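Local atomic coordinates of cytochrome c (Pseudomonas aeruginosa, PDB entry 6RTE), a protein that acts as the dihydro-heme d1 dehydrogenase NirN of heme d1 biosynthesis, joining a cytochrome c domain to an eight-bladed beta-propeller. Residues S271-R279 and D315-Y323; L352-G361 and F372-S383. All blocks are in the same frame, centred on the assembly; numbering follows the deposited sequence.

Contact 1: residues S271-R279 and D315-Y323; sequences SAVYTAPPR and DDFSFSPDY
Tyr274 packs against Phe317 and Phe319 in an aromatic cluster, its CG opposite the carbonyl carbon (chi1 -47°), which brings the ring against both. That ring lies nearly parallel to Phe317 (planes at 27°) but slid aside, so overlap is slight and CE1 of Tyr274 meets CD2 of Phe317 at 3.5 Å. Phe319 comes in differently, turning an edge toward the Tyr274 face in an offset edge-to-face pair. A second apolar group centres on Tyr323, where Pro277 CD and Pro278 CD sit over one face as CH-pi contacts, 4.0 and 3.9 Å from the ring centroid, while Ala276 CB touches CD2 at 3.7 Å.

Polar links flank the rings. Ser271 OG donates to Asp315 OD2 at 3.1 Å, on the anti lone pair of the carboxylate. One water accepts a hydrogen bond from Tyr274 OH and donates to Asp316 OD1 and Phe317 O; Asp316 OD2 is hydrogen-bonded to His357 ND1. Another water accepts from Arg279 NH2 and donates, weakly, to Tyr323 O, and the same guanidinium forms salt bridges to Glu294 and Asp342.

The contact joins consecutive propeller blades. Strand 270-276 pairs with 281-286, on which Phe317 also packs, whereas 317-319 pairs with 325-330.

Contact 2: residues L352-G361 and F372-S383; sequences LSGMPHLGSG and FATPNISRGVIS
Asn376 holds CG opposite the backbone N (chi1 -165°), which carries the carboxamide toward Ser353 and Met355, and the similarly placed CG of His357 (chi1 -176°) sets the imidazole where ND1 meets Asp316 OD2. Asn376 forms an Asx turn in the 375-380 connection between strands 370-374 and 381-386 of a propeller blade, lying against the loop that leads into that blade. Asn376 OD1 accepts two backbone N-H groups, Ser378 N and Arg379 N, and the second bond is the shorter at 2.8 Å. This double grip fixes the amide's rotation and leaves ND2 facing Ser353 O; their very short separation makes the length of that bond doubtful.

Backbone bonds flank the side chain. Pro356 and Asn376 form a single beta bridge, with Ile377 N donating almost straight to Met355 O (3.1 Å, 166° at the hydrogen) and His357 N donating to Pro375 O from above the carbonyl plane. Gly354 CA passes 3.4 Å from Ser378 OG.

Apolar side chains add to the contact. Ile377 splits its branches between two neighbours: CG1 lies 3.7 Å from His357 CB, and CG2 meets the methyl end of the extended Met355 chain. Further along, the Leu358 and Phe372 side chains cross at about a right angle, CD2 of Leu358 lying 3.9 Å from CE2 of Phe372. Leu358 O lies at the edge of the Phe372 ring, near its plane, while CE1 of that ring approaches Gly361 C to 3.5 Å.

Overall arrangement
Contact 1 comes first along the chain and closes before contact 2 opens; their centres are about 18 Å apart within the propeller. Contact 1 spans two successive blades, the sheets starting with strands 270-276 and 314-315, and contact 2 lies in the following blade, where it joins the loop leading into strand 362-365 to strands 370-374 and 381-386 and their connection. The two contacts touch directly, through the Asp316-His357 pair, 2.8 Å between OD2 and ND1, and through Ser318 CB, which packs on Leu358 O. Three consecutive blades are thus joined side by side, with the 352-361 loop forming part of the junction between the second and the third.

Contact 1: residues S271-R279 and D315-Y323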
loop_
_atom_site.group_PDB
_atom_site.type_symbol
_atom_site.label_atom_id
_atom_site.label_comp_id
_atom_site.label_asym_id
_atom_site.label_seq_id
_atom_site.Cartn_x
_atom_site.Cartn_y
_atom_site.Cartn_z
ATOM N N SER A 271 -4.653 -0.901 -11.379
ATOM C CA SER A 271 -5.029 -0.305 -10.111
ATOM C C SER A 271 -4.332 -0.987 -8.933
ATOM O O SER A 271 -3.809 -0.310 -8.039
ATOM C CB SER A 271 -6.540 -0.362 -9.932
ATOM O OG SER A 271 -6.868 0.266 -8.707
ATOM N N ALA A 272 -4.318 -2.320 -8.913
ATOM C CA ALA A 272 -3.691 -3.055 -7.815
ATOM C C ALA A 272 -3.512 -4.511 -8.218
ATOM O O ALA A 272 -4.299 -5.051 -9.006
ATOM C CB ALA A 272 -4.536 -2.961 -6.534
ATOM N N VAL A 273 -2.471 -5.148 -7.649
ATOM C CA VAL A 273 -2.217 -6.570 -7.820
ATOM C C VAL A 273 -2.381 -7.246 -6.465
ATOM O O VAL A 273 -2.075 -6.661 -5.423
ATOM C CB VAL A 273 -0.811 -6.839 -8.407
ATOM C CG1 VAL A 273 -0.695 -6.220 -9.805
ATOM C CG2 VAL A 273 0.302 -6.289 -7.501
ATOM N N TYR A 274 -2.890 -8.480 -6.485
ATOM C CA TYR A 274 -3.139 -9.253 -5.276
ATOM C C TYR A 274 -2.735 -10.705 -5.513
ATOM O O TYR A 274 -2.732 -11.191 -6.644
ATOM C CB TYR A 274 -4.614 -9.220 -4.859
ATOM C CG TYR A 274 -5.265 -7.846 -4.864
ATOM C CD1 TYR A 274 -5.861 -7.342 -6.019
ATOM C CD2 TYR A 274 -5.289 -7.067 -3.724
ATOM C CE1 TYR A 274 -6.465 -6.085 -6.034
ATOM C CE2 TYR A 274 -5.888 -5.806 -3.723
ATOM C CZ TYR A 274 -6.476 -5.326 -4.878
ATOM O OH TYR A 274 -7.071 -4.081 -4.882
ATOM N N THR A 275 -2.420 -11.397 -4.420
ATOM C CA THR A 275 -2.164 -12.833 -4.440
ATOM C C THR A 275 -3.373 -13.567 -3.887
ATOM O O THR A 275 -3.969 -13.137 -2.895
ATOM C CB THR A 275 -0.922 -13.174 -3.622
ATOM O OG1 THR A 275 0.196 -12.447 -4.151
ATOM C CG2 THR A 275 -0.617 -14.721 -3.643
ATOM N N ALA A 276 -3.738 -14.670 -4.538
ATOM C CA ALA A 276 -4.833 -15.543 -4.109
ATOM C C ALA A 276 -4.239 -16.919 -3.827
ATOM O O ALA A 276 -4.191 -17.776 -4.723
ATOM C CB ALA A 276 -5.928 -15.619 -5.165
ATOM N N PRO A 277 -3.792 -17.182 -2.601
ATOM C CA PRO A 277 -2.927 -18.350 -2.355
ATOM C C PRO A 277 -3.600 -19.668 -2.699
ATOM O O PRO A 277 -2.959 -20.523 -3.329
ATOM C CB PRO A 277 -2.602 -18.244 -0.858
ATOM C CG PRO A 277 -2.649 -16.762 -0.598
ATOM C CD PRO A 277 -3.799 -16.265 -1.444
ATOM N N PRO A 278 -4.871 -19.887 -2.334
ATOM C CA PRO A 278 -5.487 -21.185 -2.676
ATOM C C PRO A 278 -5.611 -21.419 -4.169
ATOM O O PRO A 278 -5.655 -22.573 -4.607
ATOM C CB PRO A 278 -6.875 -21.120 -2.016
ATOM C CG PRO A 278 -6.804 -19.987 -1.058
ATOM C CD PRO A 278 -5.802 -19.027 -1.576
ATOM N N ARG A 279 -5.682 -20.356 -4.962
ATOM C CA ARG A 279 -5.738 -20.460 -6.411
ATOM C C ARG A 279 -4.354 -20.438 -7.056
ATOM O O ARG A 279 -4.257 -20.604 -8.275
ATOM C CB ARG A 279 -6.596 -19.318 -6.976
ATOM C CG ARG A 279 -7.976 -19.199 -6.307
ATOM C CD ARG A 279 -8.749 -18.009 -6.841
ATOM N NE ARG A 279 -9.087 -18.174 -8.252
ATOM C CZ ARG A 279 -10.179 -18.787 -8.700
ATOM N NH1 ARG A 279 -10.390 -18.887 -10.003
ATOM N NH2 ARG A 279 -11.062 -19.289 -7.851
ATOM N N ASP A 315 -12.277 -1.994 -9.123
ATOM C CA ASP A 315 -10.992 -2.074 -8.433
ATOM C C ASP A 315 -11.255 -2.143 -6.929
ATOM O O ASP A 315 -12.391 -2.344 -6.481
ATOM C CB ASP A 315 -10.085 -0.899 -8.828
ATOM C CG ASP A 315 -10.596 0.430 -8.332
ATOM O OD1 ASP A 315 -11.831 0.596 -8.247
ATOM O OD2 ASP A 315 -9.760 1.309 -8.024
ATOM N N ASP A 316 -10.195 -1.989 -6.145
ATOM C CA ASP A 316 -10.253 -2.133 -4.691
ATOM C C ASP A 316 -10.924 -3.459 -4.309
ATOM O O ASP A 316 -11.975 -3.502 -3.662
ATOM C CB ASP A 316 -10.975 -0.941 -4.053
ATOM C CG ASP A 316 -10.521 -0.681 -2.622
ATOM O OD1 ASP A 316 -9.419 -1.148 -2.251
ATOM O OD2 ASP A 316 -11.261 -0.016 -1.868
ATOM N N PHE A 317 -10.287 -4.550 -4.729
ATOM C CA PHE A 317 -10.805 -5.884 -4.470
ATOM C C PHE A 317 -10.683 -6.243 -2.990
ATOM O O PHE A 317 -9.694 -5.908 -2.334
ATOM C CB PHE A 317 -10.034 -6.947 -5.269
ATOM C CG PHE A 317 -10.055 -6.773 -6.765
ATOM C CD1 PHE A 317 -10.896 -5.879 -7.393
ATOM C CD2 PHE A 317 -9.212 -7.544 -7.549
ATOM C CE1 PHE A 317 -10.874 -5.759 -8.786
ATOM C CE2 PHE A 317 -9.203 -7.433 -8.921
ATOM C CZ PHE A 317 -10.040 -6.548 -9.541
ATOM N N SER A 318 -11.692 -6.944 -2.476
ATOM C CA SER A 318 -11.556 -7.782 -1.290
ATOM C C SER A 318 -11.913 -9.218 -1.668
ATOM O O SER A 318 -12.733 -9.450 -2.560
ATOM C CB SER A 318 -12.455 -7.309 -0.145
ATOM O OG SER A 318 -12.508 -8.289 0.882
ATOM N N PHE A 319 -11.295 -10.180 -0.990
ATOM C CA PHE A 319 -11.528 -11.595 -1.257
ATOM C C PHE A 319 -12.257 -12.246 -0.093
ATOM O O PHE A 319 -11.964 -11.971 1.072
ATOM C CB PHE A 319 -10.212 -12.331 -1.518
ATOM C CG PHE A 319 -9.509 -11.874 -2.765
ATOM C CD1 PHE A 319 -9.810 -12.441 -3.991
ATOM C CD2 PHE A 319 -8.573 -10.860 -2.713
ATOM C CE1 PHE A 319 -9.178 -12.019 -5.142
ATOM C CE2 PHE A 319 -7.934 -10.424 -3.868
ATOM C CZ PHE A 319 -8.239 -11.006 -5.082
ATOM N N SER A 320 -13.225 -13.104 -0.417
ATOM C CA SER A 320 -13.845 -13.936 0.594
ATOM C C SER A 320 -12.789 -14.857 1.201
ATOM O O SER A 320 -11.731 -15.089 0.602
ATOM C CB SER A 320 -14.993 -14.747 -0.008
ATOM O OG SER A 320 -14.585 -15.469 -1.155
ATOM N N PRO A 321 -13.039 -15.376 2.409
ATOM C CA PRO A 321 -12.006 -16.197 3.062
ATOM C C PRO A 321 -11.527 -17.366 2.211
ATOM O O PRO A 321 -10.342 -17.696 2.264
ATOM C CB PRO A 321 -12.688 -16.669 4.356
ATOM C CG PRO A 321 -14.145 -16.354 4.194
ATOM C CD PRO A 321 -14.210 -15.168 3.279
ATOM N N ASP A 322 -12.405 -17.986 1.424
ATOM C CA ASP A 322 -12.027 -19.114 0.582
ATOM C C ASP A 322 -11.543 -18.695 -0.804
ATOM O O ASP A 322 -11.267 -19.565 -1.638
ATOM C CB ASP A 322 -13.211 -20.076 0.437
ATOM C CG ASP A 322 -14.342 -19.492 -0.399
ATOM O OD1 ASP A 322 -14.324 -18.272 -0.672
ATOM O OD2 ASP A 322 -15.247 -20.262 -0.797
ATOM N N TYR A 323 -11.450 -17.391 -1.068
ATOM C CA TYR A 323 -10.996 -16.835 -2.342
ATOM C C TYR A 323 -11.857 -17.269 -3.527
ATOM O O TYR A 323 -11.453 -17.096 -4.682
ATOM C CB TYR A 323 -9.523 -17.180 -2.598
ATOM C CG TYR A 323 -8.588 -16.419 -1.699
ATOM C CD1 TYR A 323 -8.276 -16.897 -0.431
ATOM C CD2 TYR A 323 -8.036 -15.215 -2.095
ATOM C CE1 TYR A 323 -7.430 -16.204 0.404
ATOM C CE2 TYR A 323 -7.189 -14.507 -1.260
ATOM C CZ TYR A 323 -6.892 -15.013 -0.008
ATOM O OH TYR A 323 -6.047 -14.336 0.841
HETATM O O HOH W 1 -8.010 -3.585 -2.649
HETATM O O HOH W 2 -11.153 -20.174 -5.109
#

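Contact 2: residues L352-G361 and F372-S383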
loop_
_atom_site.group_PDB
_atom_site.type_symbol
_atom_site.label_atom_id
_atom_site.label_comp_id
_atom_site.label_asym_id
_atom_site.label_seq_id
_atom_site.Cartn_x
_atom_site.Cartn_y
_atom_site.Cartn_z
ATOM N N LEU A 352 -24.166 0.436 -0.917
ATOM C CA LEU A 352 -23.811 0.920 0.407
ATOM C C LEU A 352 -23.621 2.428 0.363
ATOM O O LEU A 352 -23.268 2.997 -0.674
ATOM C CB LEU A 352 -22.537 0.240 0.923
ATOM C CG LEU A 352 -22.509 -1.286 0.792
ATOM C CD1 LEU A 352 -21.116 -1.822 1.078
ATOM C CD2 LEU A 352 -23.538 -1.932 1.714
ATOM N N SER A 353 -23.859 3.069 1.504
ATOM C CA SER A 353 -23.732 4.517 1.594
ATOM C C SER A 353 -22.325 4.954 1.211
ATOM O O SER A 353 -21.333 4.361 1.639
ATOM C CB SER A 353 -24.061 4.980 3.013
ATOM O OG SER A 353 -23.574 6.288 3.246
ATOM N N GLY A 354 -22.243 6.005 0.396
ATOM C CA GLY A 354 -20.963 6.501 -0.054
ATOM C C GLY A 354 -20.206 5.431 -0.822
ATOM O O GLY A 354 -20.761 4.428 -1.277
ATOM N N MET A 355 -18.900 5.664 -0.966
ATOM C CA MET A 355 -18.030 4.683 -1.596
ATOM C C MET A 355 -17.275 3.930 -0.508
ATOM O O MET A 355 -16.343 4.488 0.093
ATOM C CB MET A 355 -17.055 5.348 -2.574
ATOM C CG MET A 355 -16.454 6.669 -2.122
ATOM S SD MET A 355 -15.597 7.490 -3.484
ATOM C CE MET A 355 -14.981 8.965 -2.680
ATOM N N PRO A 356 -17.636 2.687 -0.203
ATOM C CA PRO A 356 -16.933 1.954 0.852
ATOM C C PRO A 356 -15.565 1.476 0.396
ATOM O O PRO A 356 -15.347 1.138 -0.769
ATOM C CB PRO A 356 -17.868 0.773 1.144
ATOM C CG PRO A 356 -18.566 0.534 -0.146
ATOM C CD PRO A 356 -18.721 1.885 -0.802
ATOM N N HIS A 357 -14.634 1.462 1.349
ATOM C CA HIS A 357 -13.251 1.062 1.096
ATOM C C HIS A 357 -13.162 -0.455 1.264
ATOM O O HIS A 357 -12.668 -0.978 2.263
ATOM C CB HIS A 357 -12.315 1.809 2.039
ATOM C CG HIS A 357 -10.862 1.549 1.794
ATOM N ND1 HIS A 357 -10.381 1.056 0.600
ATOM C CD2 HIS A 357 -9.784 1.711 2.596
ATOM C CE1 HIS A 357 -9.069 0.925 0.676
ATOM N NE2 HIS A 357 -8.681 1.314 1.878
ATOM N N LEU A 358 -13.664 -1.172 0.252
ATOM C CA LEU A 358 -13.791 -2.624 0.364
ATOM C C LEU A 358 -12.446 -3.302 0.582
ATOM O O LEU A 358 -12.374 -4.331 1.265
ATOM C CB LEU A 358 -14.462 -3.190 -0.888
ATOM C CG LEU A 358 -15.938 -2.830 -1.092
ATOM C CD1 LEU A 358 -16.413 -3.351 -2.440
ATOM C CD2 LEU A 358 -16.798 -3.381 0.030
ATOM N N GLY A 359 -11.371 -2.749 0.013
ATOM C CA GLY A 359 -10.071 -3.379 0.140
ATOM C C GLY A 359 -9.617 -3.540 1.574
ATOM O O GLY A 359 -8.825 -4.433 1.880
ATOM N N SER A 360 -10.108 -2.685 2.473
ATOM C CA SER A 360 -9.719 -2.720 3.876
ATOM C C SER A 360 -10.707 -3.474 4.758
ATOM O O SER A 360 -10.488 -3.562 5.968
ATOM C CB SER A 360 -9.549 -1.294 4.410
ATOM O OG SER A 360 -8.463 -0.645 3.774
ATOM N N GLY A 361 -11.777 -4.022 4.191
ATOM C CA GLY A 361 -12.741 -4.741 4.991
ATOM C C GLY A 361 -12.197 -6.062 5.495
ATOM O O GLY A 361 -11.247 -6.624 4.953
ATOM N N PHE A 372 -18.862 -9.746 7.119
ATOM C CA PHE A 372 -17.879 -8.858 6.510
ATOM C C PHE A 372 -18.191 -7.420 6.896
ATOM O O PHE A 372 -19.353 -7.002 6.881
ATOM C CB PHE A 372 -17.871 -9.008 4.980
ATOM C CG PHE A 372 -17.002 -8.002 4.263
ATOM C CD1 PHE A 372 -15.628 -8.180 4.182
ATOM C CD2 PHE A 372 -17.564 -6.894 3.652
ATOM C CE1 PHE A 372 -14.832 -7.270 3.513
ATOM C CE2 PHE A 372 -16.770 -5.975 2.983
ATOM C CZ PHE A 372 -15.402 -6.168 2.912
ATOM N N ALA A 373 -17.148 -6.671 7.248
ATOM C CA ALA A 373 -17.289 -5.282 7.662
ATOM C C ALA A 373 -16.310 -4.420 6.880
ATOM O O ALA A 373 -15.171 -4.831 6.626
ATOM C CB ALA A 373 -17.040 -5.125 9.165
ATOM N N THR A 374 -16.756 -3.223 6.496
ATOM C CA THR A 374 -15.928 -2.337 5.697
ATOM C C THR A 374 -16.044 -0.892 6.160
ATOM O O THR A 374 -17.154 -0.416 6.446
ATOM C CB THR A 374 -16.307 -2.422 4.208
ATOM O OG1 THR A 374 -15.468 -1.540 3.450
ATOM C CG2 THR A 374 -17.769 -2.043 3.994
ATOM N N PRO A 375 -14.917 -0.166 6.244
ATOM C CA PRO A 375 -14.989 1.283 6.475
ATOM C C PRO A 375 -15.464 2.012 5.226
ATOM O O PRO A 375 -15.809 1.362 4.234
ATOM C CB PRO A 375 -13.548 1.653 6.843
ATOM C CG PRO A 375 -12.715 0.645 6.112
ATOM C CD PRO A 375 -13.522 -0.632 6.088
ATOM N N ASN A 376 -15.468 3.344 5.246
ATOM C CA ASN A 376 -16.069 4.126 4.169
ATOM C C ASN A 376 -15.274 5.403 3.930
ATOM O O ASN A 376 -14.868 6.079 4.879
ATOM C CB ASN A 376 -17.529 4.462 4.498
ATOM C CG ASN A 376 -18.301 4.937 3.287
ATOM O OD1 ASN A 376 -18.091 6.049 2.800
ATOM N ND2 ASN A 376 -19.206 4.099 2.798
ATOM N N ILE A 377 -15.080 5.738 2.651
ATOM C CA ILE A 377 -14.180 6.826 2.281
ATOM C C ILE A 377 -14.864 8.189 2.403
ATOM O O ILE A 377 -14.229 9.175 2.798
ATOM C CB ILE A 377 -13.629 6.588 0.857
ATOM C CG1 ILE A 377 -12.763 5.322 0.840
ATOM C CG2 ILE A 377 -12.830 7.792 0.372
ATOM C CD1 ILE A 377 -11.993 5.088 -0.455
ATOM N N SER A 378 -16.151 8.281 2.068
ATOM C CA SER A 378 -16.839 9.570 2.044
ATOM C C SER A 378 -17.855 9.758 3.161
ATOM O O SER A 378 -18.141 10.901 3.526
ATOM C CB SER A 378 -17.556 9.768 0.699
ATOM O OG SER A 378 -18.594 8.821 0.517
ATOM N N ARG A 379 -18.415 8.681 3.699
ATOM C CA ARG A 379 -19.369 8.745 4.795
ATOM C C ARG A 379 -18.756 8.150 6.056
ATOM O O ARG A 379 -17.768 7.411 6.007
ATOM C CB ARG A 379 -20.662 8.004 4.437
ATOM C CG ARG A 379 -21.804 8.904 3.984
ATOM C CD ARG A 379 -21.398 9.868 2.875
ATOM N NE ARG A 379 -22.377 10.947 2.732
ATOM C CZ ARG A 379 -22.229 12.002 1.934
ATOM N NH1 ARG A 379 -23.177 12.928 1.881
ATOM N NH2 ARG A 379 -21.140 12.135 1.190
ATOM N N GLY A 380 -19.359 8.479 7.196
ATOM C CA GLY A 380 -18.880 7.980 8.471
ATOM C C GLY A 380 -19.698 6.814 8.987
ATOM O O GLY A 380 -20.553 6.991 9.860
ATOM N N VAL A 381 -19.443 5.616 8.459
ATOM C CA VAL A 381 -20.230 4.439 8.812
ATOM C C VAL A 381 -19.386 3.196 8.566
ATOM O O VAL A 381 -18.580 3.147 7.635
ATOM C CB VAL A 381 -21.555 4.396 8.006
ATOM C CG1 VAL A 381 -21.262 4.330 6.509
ATOM C CG2 VAL A 381 -22.418 3.218 8.442
ATOM N N ILE A 382 -19.579 2.188 9.411
ATOM C CA ILE A 382 -18.982 0.869 9.233
ATOM C C ILE A 382 -20.107 -0.069 8.811
ATOM O O ILE A 382 -21.002 -0.375 9.609
ATOM C CB ILE A 382 -18.297 0.365 10.513
ATOM C CG1 ILE A 382 -17.228 1.356 10.995
ATOM C CG2 ILE A 382 -17.701 -1.025 10.287
ATOM C CD1 ILE A 382 -16.063 1.540 10.044
ATOM N N SER A 383 -20.069 -0.526 7.562
ATOM C CA SER A 383 -21.106 -1.402 7.029
ATOM C C SER A 383 -20.733 -2.858 7.274
ATOM O O SER A 383 -19.623 -3.284 6.940
ATOM C CB SER A 383 -21.301 -1.153 5.533
ATOM O OG SER A 383 -21.725 0.174 5.292
#